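PDB 2YKF: sensor histidine kinase PdtaS from Mycobacterium tuberculosis, which probably autophosphorylates on a histidine when c-di-GMP binds its sensor region, starting PdtaS/PdtaR two-component signalling that adapts the bacterium to nutrient shortage. Local coordinates for residues V113-G121 with L155-T163. Sequence-based numbering, arbitrary orientation.
Sequences VEVSPVRFG and LLRMLAEGT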
loop_
_atom_site.group_PDB
_atom_site.type_symbol
_atom_site.label_atom_id
_atom_site.label_comp_id
_atom_site.label_asym_id
_atom_site.label_seq_id
_atom_site.Cartn_x
_atom_site.Cartn_y
_atom_site.Cartn_z
ATOM N N VAL A 113 21.277 -10.698 6.157
ATOM C CA VAL A 113 20.727 -10.001 7.356
ATOM C C VAL A 113 21.532 -8.842 7.996
ATOM O O VAL A 113 22.608 -9.061 8.582
ATOM C CB VAL A 113 20.312 -11.032 8.481
ATOM C CG1 VAL A 113 19.762 -10.325 9.705
ATOM C CG2 VAL A 113 19.274 -11.994 7.972
ATOM N N GLU A 114 20.987 -7.624 7.943
ATOM C CA GLU A 114 21.565 -6.513 8.705
ATOM C C GLU A 114 20.818 -6.269 10.012
ATOM O O GLU A 114 19.596 -6.444 10.116
ATOM C CB GLU A 114 21.620 -5.251 7.870
ATOM C CG GLU A 114 22.290 -5.468 6.517
ATOM C CD GLU A 114 21.518 -4.809 5.392
ATOM O OE1 GLU A 114 21.221 -3.592 5.524
ATOM O OE2 GLU A 114 21.164 -5.515 4.399
ATOM N N VAL A 115 21.568 -5.867 11.008
ATOM C CA VAL A 115 21.087 -5.779 12.323
ATOM C C VAL A 115 21.252 -4.329 12.704
ATOM O O VAL A 115 22.290 -3.705 12.419
ATOM C CB VAL A 115 21.905 -6.731 13.242
ATOM C CG1 VAL A 115 21.516 -6.610 14.684
ATOM C CG2 VAL A 115 21.774 -8.174 12.754
ATOM N N SER A 116 20.210 -3.765 13.285
ATOM C CA SER A 116 20.278 -2.386 13.794
ATOM C C SER A 116 19.461 -2.151 15.052
ATOM O O SER A 116 18.381 -2.736 15.250
ATOM C CB SER A 116 19.934 -1.383 12.710
ATOM O OG SER A 116 18.678 -1.664 12.183
ATOM N N PRO A 117 19.942 -1.246 15.897
ATOM C CA PRO A 117 19.265 -1.010 17.130
ATOM C C PRO A 117 18.125 0.016 17.048
ATOM O O PRO A 117 18.141 0.924 16.223
ATOM C CB PRO A 117 20.369 -0.391 17.986
ATOM C CG PRO A 117 21.142 0.418 16.960
ATOM C CD PRO A 117 21.217 -0.490 15.800
ATOM N N VAL A 118 17.191 -0.120 17.962
ATOM C CA VAL A 118 16.176 0.860 18.174
ATOM C C VAL A 118 16.494 1.425 19.555
ATOM O O VAL A 118 16.468 0.667 20.527
ATOM C CB VAL A 118 14.797 0.196 18.218
ATOM C CG1 VAL A 118 13.692 1.225 18.526
ATOM C CG2 VAL A 118 14.486 -0.522 16.870
ATOM N N ARG A 119 16.801 2.724 19.629
ATOM C CA ARG A 119 17.058 3.414 20.919
ATOM C C ARG A 119 15.876 4.193 21.415
ATOM O O ARG A 119 15.040 4.757 20.589
ATOM C CB ARG A 119 18.250 4.344 20.835
ATOM C CG ARG A 119 19.482 3.684 21.322
ATOM C CD ARG A 119 20.751 4.603 21.352
ATOM N NE ARG A 119 21.935 3.718 21.331
ATOM C CZ ARG A 119 22.486 3.171 20.235
ATOM N NH1 ARG A 119 21.997 3.419 19.017
ATOM N NH2 ARG A 119 23.543 2.362 20.340
ATOM N N PHE A 120 15.743 4.167 22.748
ATOM C CA PHE A 120 14.836 5.005 23.459
ATOM C C PHE A 120 15.444 5.416 24.818
ATOM O O PHE A 120 15.917 4.576 25.597
ATOM C CB PHE A 120 13.518 4.299 23.726
ATOM C CG PHE A 120 12.536 5.160 24.462
ATOM C CD1 PHE A 120 11.799 6.134 23.773
ATOM C CD2 PHE A 120 12.421 5.082 25.842
ATOM C CE1 PHE A 120 10.903 6.963 24.459
ATOM C CE2 PHE A 120 11.530 5.916 26.533
ATOM C CZ PHE A 120 10.780 6.858 25.823
ATOM N N GLY A 121 15.345 6.696 25.131
ATOM C CA GLY A 121 16.183 7.269 26.171
ATOM C C GLY A 121 17.514 7.091 25.471
ATOM O O GLY A 121 17.621 7.358 24.235
ATOM N N LEU A 155 16.076 6.616 7.842
ATOM C CA LEU A 155 15.166 6.307 8.961
ATOM C C LEU A 155 15.811 5.327 9.910
ATOM O O LEU A 155 15.548 5.382 11.079
ATOM C CB LEU A 155 13.841 5.655 8.464
ATOM C CG LEU A 155 13.087 6.502 7.449
ATOM C CD1 LEU A 155 11.910 5.606 6.941
ATOM C CD2 LEU A 155 12.620 7.792 8.145
ATOM N N LEU A 156 16.555 4.348 9.385
ATOM C CA LEU A 156 17.241 3.369 10.261
ATOM C C LEU A 156 18.211 4.110 11.217
ATOM O O LEU A 156 18.325 3.784 12.399
ATOM C CB LEU A 156 17.988 2.396 9.374
ATOM C CG LEU A 156 17.097 1.253 8.851
ATOM C CD1 LEU A 156 17.871 0.444 7.856
ATOM C CD2 LEU A 156 16.549 0.356 9.982
ATOM N N ARG A 157 18.849 5.144 10.709
ATOM C CA ARG A 157 19.710 6.003 11.565
ATOM C C ARG A 157 18.903 6.755 12.644
ATOM O O ARG A 157 19.279 6.766 13.802
ATOM C CB ARG A 157 20.616 6.929 10.704
ATOM C CG ARG A 157 21.057 8.214 11.375
ATOM C CD ARG A 157 22.470 8.182 11.990
ATOM N NE ARG A 157 23.506 8.588 11.030
ATOM C CZ ARG A 157 24.627 9.266 11.324
ATOM N NH1 ARG A 157 24.883 9.681 12.576
ATOM N NH2 ARG A 157 25.491 9.556 10.347
ATOM N N MET A 158 17.747 7.317 12.276
ATOM C CA MET A 158 16.858 7.906 13.249
ATOM C C MET A 158 16.350 6.912 14.279
ATOM O O MET A 158 16.208 7.269 15.489
ATOM C CB MET A 158 15.683 8.555 12.467
ATOM C CG MET A 158 16.172 9.812 11.794
ATOM S SD MET A 158 14.944 10.678 10.823
ATOM C CE MET A 158 14.058 11.442 12.145
ATOM N N LEU A 159 16.005 5.676 13.832
ATOM C CA LEU A 159 15.627 4.637 14.801
ATOM C C LEU A 159 16.784 4.390 15.808
ATOM O O LEU A 159 16.539 4.268 17.020
ATOM C CB LEU A 159 15.314 3.317 14.080
ATOM C CG LEU A 159 13.900 3.364 13.468
ATOM C CD1 LEU A 159 13.793 2.315 12.342
ATOM C CD2 LEU A 159 12.978 3.019 14.594
ATOM N N ALA A 160 18.003 4.303 15.280
ATOM C CA ALA A 160 19.216 4.034 16.098
ATOM C C ALA A 160 19.517 5.207 17.028
ATOM O O ALA A 160 20.047 4.998 18.117
ATOM C CB ALA A 160 20.415 3.689 15.202
ATOM N N GLU A 161 19.109 6.426 16.644
ATOM C CA GLU A 161 19.347 7.625 17.440
ATOM C C GLU A 161 18.191 7.955 18.301
ATOM O O GLU A 161 18.245 8.932 19.038
ATOM C CB GLU A 161 19.703 8.846 16.543
ATOM C CG GLU A 161 21.047 8.610 15.855
ATOM C CD GLU A 161 21.596 9.769 14.971
ATOM O OE1 GLU A 161 20.854 10.714 14.599
ATOM O OE2 GLU A 161 22.806 9.693 14.619
ATOM N N GLY A 162 17.104 7.194 18.186
ATOM C CA GLY A 162 15.951 7.426 19.032
ATOM C C GLY A 162 15.114 8.633 18.610
ATOM O O GLY A 162 14.324 9.124 19.399
ATOM N N THR A 163 15.259 9.092 17.380
ATOM C CA THR A 163 14.487 10.259 16.902
ATOM C C THR A 163 13.307 9.951 15.937
ATOM O O THR A 163 12.566 10.874 15.510
ATOM C CB THR A 163 15.402 11.246 16.199
ATOM O OG1 THR A 163 16.132 10.551 15.190
ATOM C CG2 THR A 163 16.431 11.900 17.223
HETATM O O HOH W 1 18.341 1.253 13.427
#
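Arg119 and Val118 of strand 114-120 lie against the C-terminal turn of helix 143-161; the axes of 114-120 and 155-161 come within 5.6 Å, their N-to-C directions 49° apart. The backbone N of Arg119 donates a nearly straight hydrogen bond to Leu159 O at 3.0 Å, and its side chain then takes the next carbonyl along: NH1 reaches Ala160 O at 2.7 Å. That oxygen sits at the guanidinium edge, almost in its plane. The chain, extended from CG to NE, runs alongside Ala160 O, with CB and CD each 3.3 Å from it, and the turn at chi4 (83°) brings NH1 back to the same oxygen. One arginine therefore ties up two successive carbonyls at the helix C-terminus, where a positive charge should suit the helix dipole. Beyond them, Gly162 ends the helix in a Schellman motif, and its CA rests 3.2 Å from Arg119 O as a CA-H...O contact. In the antiparallel sheet of this GAF domain, 114-120 is an outermost strand, paired on one side with strand 123-131; the same helix turn comes up to its backbone. Further back along the strand, Pro117 lays its ring CG against the methyl of Ala160, while Ala160 CA makes a CA-H...O contact with Pro117 O. A water bridges strand and helix next, donating to Pro117 O and Leu156 O and weakly accepting from Ser116 OG. That hydroxyl, set between its own backbone N and carbonyl carbon (chi1 56°), also meets Leu156 CD2 at 3.7 Å. Leu159 runs inward past Val118, Val118 CG1 lying 4.4 Å from Leu159 CD2, and continues onto Leu34 of helix 18-38.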